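Local structure of metagenomic carboxyl esterase MGS0156 (Uncultured organism, 5D8M) at residues Ala136-His140 with Tyr171-Ala175; Val162-Glu166 with Tyr229-Phe233. The protein probably hydrolyses carboxylic ester bonds as a carboxyl esterase with an alpha/beta-hydrolase-type core. All coordinates share one frame; numbering follows the deposited sequence.

Contact 1 of 2, residues Ala136-His140 with Tyr171-Ala175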
ATOM      1  N   ALA A 136      15.031   1.308   3.173  1.00 11.88           N
ATOM      2  CA  ALA A 136      15.066   0.114   4.017  1.00 12.04           C
ATOM      3  C   ALA A 136      15.942   0.338   5.250  1.00 13.61           C
ATOM      4  O   ALA A 136      15.613  -0.128   6.341  1.00 13.65           O
ATOM      5  CB  ALA A 136      15.571  -1.085   3.219  1.00 12.19           C
ATOM      6  N   ALA A 137      17.062   1.039   5.084  1.00 12.89           N
ATOM      7  CA  ALA A 137      17.918   1.307   6.232  1.00 17.41           C
ATOM      8  C   ALA A 137      17.242   2.271   7.218  1.00 17.59           C
ATOM      9  O   ALA A 137      17.398   2.147   8.438  1.00 16.53           O
ATOM     10  CB  ALA A 137      19.279   1.844   5.777  1.00 18.95           C
ATOM     11  N   ILE A 138      16.498   3.237   6.691  1.00 13.68           N
ATOM     12  CA  ILE A 138      15.741   4.164   7.527  1.00 16.01           C
ATOM     13  C   ILE A 138      14.730   3.401   8.389  1.00 15.42           C
ATOM     14  O   ILE A 138      14.626   3.618   9.606  1.00 14.63           O
ATOM     15  CB  ILE A 138      15.017   5.225   6.648  1.00 14.04           C
ATOM     16  CG1 ILE A 138      16.065   6.165   6.059  1.00 16.83           C
ATOM     17  CG2 ILE A 138      13.948   5.986   7.460  1.00 17.17           C
ATOM     18  CD1 ILE A 138      15.540   7.135   4.961  1.00 18.57           C
ATOM     19  N   ILE A 139      14.013   2.487   7.743  1.00 12.44           N
ATOM     20  CA  ILE A 139      12.984   1.698   8.399  1.00 13.05           C
ATOM     21  C   ILE A 139      13.603   0.818   9.485  1.00 14.67           C
ATOM     22  O   ILE A 139      13.116   0.763  10.628  1.00 15.65           O
ATOM     23  CB  ILE A 139      12.225   0.849   7.365  1.00 11.61           C
ATOM     24  CG1 ILE A 139      11.460   1.776   6.405  1.00  9.25           C
ATOM     25  CG2 ILE A 139      11.276  -0.102   8.059  1.00 11.14           C
ATOM     26  CD1 ILE A 139      11.017   1.080   5.115  1.00 10.80           C
ATOM     27  N   HIS A 140      14.695   0.157   9.130  1.00 13.92           N
ATOM     28  CA  HIS A 140      15.476  -0.617  10.079  1.00 17.95           C
ATOM     29  C   HIS A 140      15.833   0.190  11.345  1.00 20.17           C
ATOM     30  O   HIS A 140      15.685  -0.301  12.467  1.00 18.27           O
ATOM     31  CB  HIS A 140      16.755  -1.111   9.401  1.00 17.46           C
ATOM     32  CG  HIS A 140      17.586  -2.004  10.256  1.00 21.76           C
ATOM     33  ND1 HIS A 140      18.963  -1.944  10.267  1.00 24.66           N
ATOM     34  CD2 HIS A 140      17.244  -2.998  11.112  1.00 23.33           C
ATOM     35  CE1 HIS A 140      19.432  -2.862  11.096  1.00 29.48           C
ATOM     36  NE2 HIS A 140      18.410  -3.511  11.625  1.00 27.01           N
ATOM     37  N   TYR A 171      17.720  -7.272   6.637  1.00 19.52           N
ATOM     38  CA  TYR A 171      18.023  -7.223   8.068  1.00 18.09           C
ATOM     39  C   TYR A 171      17.287  -8.311   8.821  1.00 18.13           C
ATOM     40  O   TYR A 171      16.147  -8.131   9.196  1.00 19.46           O
ATOM     41  CB  TYR A 171      17.658  -5.839   8.624  1.00 16.98           C
ATOM     42  CG  TYR A 171      18.275  -4.705   7.829  1.00 19.63           C
ATOM     43  CD1 TYR A 171      19.630  -4.413   7.949  1.00 27.22           C
ATOM     44  CD2 TYR A 171      17.514  -3.922   6.976  1.00 17.33           C
ATOM     45  CE1 TYR A 171      20.211  -3.379   7.236  1.00 28.86           C
ATOM     46  CE2 TYR A 171      18.088  -2.884   6.245  1.00 18.99           C
ATOM     47  CZ  TYR A 171      19.436  -2.614   6.381  1.00 24.56           C
ATOM     48  OH  TYR A 171      20.021  -1.585   5.670  1.00 21.57           O
ATOM     49  N   PRO A 172      17.940  -9.462   9.033  1.00 24.85           N
ATOM     50  CA  PRO A 172      17.321 -10.549   9.804  1.00 26.39           C
ATOM     51  C   PRO A 172      16.816 -10.107  11.179  1.00 25.58           C
ATOM     52  O   PRO A 172      15.837 -10.650  11.669  1.00 28.55           O
ATOM     53  CB  PRO A 172      18.459 -11.563   9.960  1.00 29.93           C
ATOM     54  CG  PRO A 172      19.346 -11.307   8.793  1.00 32.80           C
ATOM     55  CD  PRO A 172      19.269  -9.828   8.512  1.00 26.13           C
ATOM     56  N   ASP A 173      17.471  -9.141  11.806  1.00 24.57           N
ATOM     57  CA  ASP A 173      16.994  -8.687  13.103  1.00 29.31           C
ATOM     58  C   ASP A 173      15.655  -7.941  12.983  1.00 30.01           C
ATOM     59  O   ASP A 173      14.814  -8.030  13.879  1.00 28.87           O
ATOM     60  CB  ASP A 173      18.043  -7.813  13.791  1.00 35.98           C
ATOM     61  CG  ASP A 173      18.507  -6.651  12.927  1.00 39.85           C
ATOM     62  OD1 ASP A 173      18.565  -6.796  11.687  1.00 38.64           O
ATOM     63  OD2 ASP A 173      18.838  -5.591  13.496  1.00 42.00           O
ATOM     64  N   LEU A 174      15.446  -7.214  11.883  1.00 24.42           N
ATOM     65  CA  LEU A 174      14.142  -6.600  11.654  1.00 18.95           C
ATOM     66  C   LEU A 174      13.086  -7.684  11.388  1.00 18.43           C
ATOM     67  O   LEU A 174      11.968  -7.626  11.898  1.00 22.45           O
ATOM     68  CB  LEU A 174      14.200  -5.617  10.484  1.00 17.51           C
ATOM     69  CG  LEU A 174      12.846  -5.047  10.094  1.00 18.01           C
ATOM     70  CD1 LEU A 174      12.290  -4.251  11.280  1.00 20.18           C
ATOM     71  CD2 LEU A 174      12.950  -4.169   8.854  1.00 16.50           C
ATOM     72  N   ALA A 175      13.442  -8.682  10.598  1.00 17.77           N
ATOM     73  CA  ALA A 175      12.517  -9.785  10.311  1.00 19.37           C
ATOM     74  C   ALA A 175      12.062 -10.455  11.599  1.00 25.70           C
ATOM     75  O   ALA A 175      10.872 -10.706  11.801  1.00 25.97           O
ATOM     76  CB  ALA A 175      13.168 -10.805   9.412  1.00 19.85           C
TER
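The imidazole of His140 and the phenol ring of Tyr171 lie face over face in an offset stack, their centroids 3.9 Å apart and their planes only 10° from parallel. His140 ND1 sits above the rim of the tyrosine ring, 3.5 Å from Tyr171 CD1, and CD1 in turn lies over the imidazole face. Each ring also receives the methylene of the other residue: His140 CB rests over the Tyr171 face and Tyr171 CB over the His140 face, a reciprocal pair of CH-pi contacts. At the imidazole edge, exactly in its plane, stands Asp173 OD2. His140 NE2 donates to this oxygen across 2.8 Å in a nearly straight bond (172°), arriving on the syn side but tilted out of the carboxylate plane, which is turned almost perpendicular to the ring. Face and edge are thus held by different partners, so the stack and the bond together fix the rotation of the imidazole. The placement follows from chi1 of -176°, which sets CG opposite the backbone N and carries the ring outward to the 171-175 segment.

Smaller groups border this pair. Tyr171 OH comes 3.5 Å from Ala137 CB, Tyr171 CE2 approaches Ala136 O at 3.7 Å, and Leu174 CB lies 4.1 Å from His140 CD2. Deeper in, Leu174 and Ile139 both pack on Phe154 of strand 151-157. Beside these apolar side chains, the stack and the bond join crossover helix 132-143 to the short helix 172-177 that leads into strand 178-184, on one side of a parallel sheet consistent with an alpha/beta-hydrolase fold.

Contact 2 of 2, residues Val162-Glu166 with Tyr229-Phe233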
ATOM      1  N   VAL A 162       7.574  -2.106  -0.781  1.00 10.79           N
ATOM      2  CA  VAL A 162       8.775  -2.809  -1.194  1.00 11.82           C
ATOM      3  C   VAL A 162      10.000  -2.240  -0.507  1.00 13.20           C
ATOM      4  O   VAL A 162      10.968  -2.966  -0.345  1.00 15.30           O
ATOM      5  CB  VAL A 162       8.940  -2.801  -2.719  1.00 16.66           C
ATOM      6  CG1 VAL A 162       7.777  -3.598  -3.332  1.00 18.14           C
ATOM      7  CG2 VAL A 162       8.947  -1.399  -3.266  1.00 13.41           C
ATOM      8  N   ASP A 163       9.936  -0.988  -0.045  1.00  9.56           N
ATOM      9  CA  ASP A 163      10.919  -0.491   0.918  1.00  8.04           C
ATOM     10  C   ASP A 163      10.967  -1.465   2.127  1.00  9.20           C
ATOM     11  O   ASP A 163      12.032  -1.879   2.564  1.00  9.64           O
ATOM     12  CB  ASP A 163      10.572   0.928   1.406  1.00 11.83           C
ATOM     13  CG  ASP A 163      10.777   2.021   0.345  1.00 18.83           C
ATOM     14  OD1 ASP A 163      11.362   1.771  -0.748  1.00 19.19           O
ATOM     15  OD2 ASP A 163      10.344   3.170   0.636  1.00 18.85           O
ATOM     16  N   VAL A 164       9.801  -1.862   2.641  1.00 11.46           N
ATOM     17  CA  VAL A 164       9.746  -2.748   3.811  1.00  8.01           C
ATOM     18  C   VAL A 164      10.194  -4.176   3.469  1.00 11.91           C
ATOM     19  O   VAL A 164      10.973  -4.773   4.218  1.00 13.94           O
ATOM     20  CB  VAL A 164       8.322  -2.764   4.441  1.00 10.12           C
ATOM     21  CG1 VAL A 164       8.173  -3.888   5.467  1.00  8.18           C
ATOM     22  CG2 VAL A 164       8.034  -1.422   5.133  1.00  9.65           C
ATOM     23  N   LEU A 165       9.743  -4.720   2.336  1.00 10.50           N
ATOM     24  CA  LEU A 165      10.174  -6.072   1.949  1.00 13.08           C
ATOM     25  C   LEU A 165      11.698  -6.140   1.771  1.00 12.90           C
ATOM     26  O   LEU A 165      12.335  -7.115   2.176  1.00 13.85           O
ATOM     27  CB  LEU A 165       9.477  -6.524   0.651  1.00 14.05           C
ATOM     28  CG  LEU A 165       7.963  -6.775   0.738  1.00 17.42           C
ATOM     29  CD1 LEU A 165       7.389  -7.421  -0.560  1.00 16.04           C
ATOM     30  CD2 LEU A 165       7.600  -7.610   1.985  1.00 13.15           C
ATOM     31  N   GLU A 166      12.286  -5.120   1.158  1.00 10.36           N
ATOM     32  CA  GLU A 166      13.732  -5.119   1.005  1.00 14.41           C
ATOM     33  C   GLU A 166      14.412  -5.054   2.371  1.00 13.01           C
ATOM     34  O   GLU A 166      15.448  -5.677   2.581  1.00 15.25           O
ATOM     35  CB  GLU A 166      14.189  -3.956   0.111  1.00 17.58           C
ATOM     36  CG  GLU A 166      13.645  -4.106  -1.337  1.00 22.35           C
ATOM     37  CD  GLU A 166      14.546  -3.527  -2.439  1.00 26.29           C
ATOM     38  OE1 GLU A 166      15.626  -2.951  -2.146  1.00 29.71           O
ATOM     39  OE2 GLU A 166      14.158  -3.663  -3.620  1.00 25.87           O
ATOM     40  N   TYR A 229      13.126  -5.105 -12.264  1.00 19.47           N
ATOM     41  CA  TYR A 229      13.818  -5.089 -10.990  1.00 18.03           C
ATOM     42  C   TYR A 229      13.026  -5.775  -9.870  1.00 17.50           C
ATOM     43  O   TYR A 229      13.552  -6.601  -9.126  1.00 16.33           O
ATOM     44  CB  TYR A 229      14.117  -3.651 -10.609  1.00 24.97           C
ATOM     45  CG  TYR A 229      15.023  -3.526  -9.413  1.00 29.78           C
ATOM     46  CD1 TYR A 229      16.406  -3.577  -9.562  1.00 37.24           C
ATOM     47  CD2 TYR A 229      14.501  -3.342  -8.143  1.00 26.65           C
ATOM     48  CE1 TYR A 229      17.243  -3.452  -8.469  1.00 43.72           C
ATOM     49  CE2 TYR A 229      15.324  -3.215  -7.052  1.00 34.89           C
ATOM     50  CZ  TYR A 229      16.693  -3.263  -7.214  1.00 44.42           C
ATOM     51  OH  TYR A 229      17.512  -3.136  -6.111  1.00 50.94           O
ATOM     52  N   ARG A 230      11.758  -5.412  -9.752  1.00 17.53           N
ATOM     53  CA  ARG A 230      10.891  -5.938  -8.708  1.00 18.11           C
ATOM     54  C   ARG A 230      10.615  -7.452  -8.860  1.00 13.87           C
ATOM     55  O   ARG A 230      10.572  -8.159  -7.865  1.00 13.59           O
ATOM     56  CB  ARG A 230       9.573  -5.150  -8.684  1.00 13.01           C
ATOM     57  CG  ARG A 230       9.735  -3.682  -8.219  1.00 13.45           C
ATOM     58  CD  ARG A 230       9.417  -3.469  -6.711  1.00 12.87           C
ATOM     59  NE  ARG A 230      10.148  -4.387  -5.837  1.00 15.21           N
ATOM     60  CZ  ARG A 230      11.322  -4.127  -5.262  1.00 17.27           C
ATOM     61  NH1 ARG A 230      11.918  -2.943  -5.416  1.00 17.37           N
ATOM     62  NH2 ARG A 230      11.884  -5.030  -4.479  1.00 15.73           N
ATOM     63  N   LEU A 231      10.431  -7.928 -10.087  1.00 16.66           N
ATOM     64  CA  LEU A 231      10.232  -9.366 -10.337  1.00 20.88           C
ATOM     65  C   LEU A 231      11.501 -10.161 -10.030  1.00 20.03           C
ATOM     66  O   LEU A 231      11.439 -11.254  -9.477  1.00 20.48           O
ATOM     67  CB  LEU A 231       9.810  -9.617 -11.781  1.00 20.32           C
ATOM     68  CG  LEU A 231       8.345  -9.259 -12.051  1.00 22.10           C
ATOM     69  CD1 LEU A 231       8.026  -9.430 -13.513  1.00 23.77           C
ATOM     70  CD2 LEU A 231       7.415 -10.096 -11.190  1.00 20.36           C
ATOM     71  N   ARG A 232      12.645  -9.594 -10.384  1.00 16.97           N
ATOM     72  CA  ARG A 232      13.932 -10.206 -10.092  1.00 22.84           C
ATOM     73  C   ARG A 232      14.173 -10.326  -8.573  1.00 20.38           C
ATOM     74  O   ARG A 232      14.701 -11.335  -8.093  1.00 20.96           O
ATOM     75  CB  ARG A 232      15.050  -9.398 -10.760  1.00 26.45           C
ATOM     76  CG  ARG A 232      16.416  -9.618 -10.157  1.00 31.30           C
ATOM     77  CD  ARG A 232      17.353 -10.238 -11.129  1.00 43.23           C
ATOM     78  NE  ARG A 232      17.683  -9.339 -12.229  1.00 51.27           N
ATOM     79  CZ  ARG A 232      18.592  -9.620 -13.162  1.00 54.97           C
ATOM     80  NH1 ARG A 232      19.255 -10.768 -13.119  1.00 56.53           N
ATOM     81  NH2 ARG A 232      18.832  -8.757 -14.138  1.00 57.88           N
ATOM     82  N   PHE A 233      13.788  -9.297  -7.823  1.00 16.78           N
ATOM     83  CA  PHE A 233      13.878  -9.341  -6.366  1.00 16.66           C
ATOM     84  C   PHE A 233      13.108 -10.527  -5.819  1.00 19.96           C
ATOM     85  O   PHE A 233      13.611 -11.249  -4.965  1.00 18.31           O
ATOM     86  CB  PHE A 233      13.334  -8.060  -5.744  1.00 15.48           C
ATOM     87  CG  PHE A 233      13.224  -8.105  -4.245  1.00 22.28           C
ATOM     88  CD1 PHE A 233      14.333  -7.893  -3.453  1.00 22.22           C
ATOM     89  CD2 PHE A 233      11.996  -8.318  -3.628  1.00 20.30           C
ATOM     90  CE1 PHE A 233      14.231  -7.897  -2.056  1.00 21.76           C
ATOM     91  CE2 PHE A 233      11.896  -8.326  -2.239  1.00 17.95           C
ATOM     92  CZ  PHE A 233      13.004  -8.103  -1.464  1.00 18.72           C
TER
HETATM   93  O   HOH W   1      17.242  -1.767  -3.855  1.00 41.20           O
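Arg230 grips Glu166 end-on, with both terminal nitrogens directed at a single oxygen: NH2 lies 2.8 Å and NH1 3.0 Å from Glu166 OE2. This salt bridge ties helix 159-170, which follows strand 151-157 of a sheet consistent with an alpha/beta-hydrolase fold, to helix 227-236 in the connection between strands 178-184 and 244-248. OE2 stays in the guanidinium plane for both bonds; NH2 meets its anti lone pair, whereas NH1 approaches on the anti side from well outside the carboxylate plane. The other oxygen is served separately: a water donates to Glu166 OE1 at 2.6 Å and also reaches Tyr229 OH at 2.7 Å. NH1 has a second acceptor in Ser224 O, just ahead of helix 227-236.

The short helical segments run 35° from parallel with their axes 12.3 Å apart, a separation that long side chains must bridge. Arg230 does so with a bent chain, chi2 at -97° and chi3 at 52°, which turns one flat face of its guanidinium onto Val162; CB of that valine stands 3.6 Å above the plane, over its centre. An alanine in place of Arg230 would probably leave the buried Glu166 carboxylate without its countercharge and open a gap between Val162 and Phe233.

Phe233 completes the packing. Arg230 NH2 lies over the rim of its ring, while Glu166 CG comes over the same face, 3.9 Å from Phe233 CE1, so the aliphatic part of the glutamate packs on the phenyl as its carboxylate holds the arginine. The CZ end of the ring reaches the backbone one residue back, with Leu165 O at its edge and Phe233 CE2 4.2 Å from Leu165 CB.

In the fold
Contacts 1 and 2 have centres about 14 Å apart and meet through helix 159-170, which supplies one segment of contact 2 and packs on both segments of contact 1. Ala136 CB lies 3.7 Å from Asp163 O, and Ile139 CD1 comes equally near Asp163 CB, so helix 132-143 adjoins the 162-166 segment directly. Asp163 adds polar ties there to Ser132 and Asn135, besides a salt bridge with Lys159. In alpha/beta-hydrolases the nucleophile elbow lies between a strand and the helix that follows it, here probably the junction of strand 151-157 and helix 159-170. Contact 2 is thus probably closer to the catalytic centre; of contact 1, only 171-175 lies past that helix's C-terminal end.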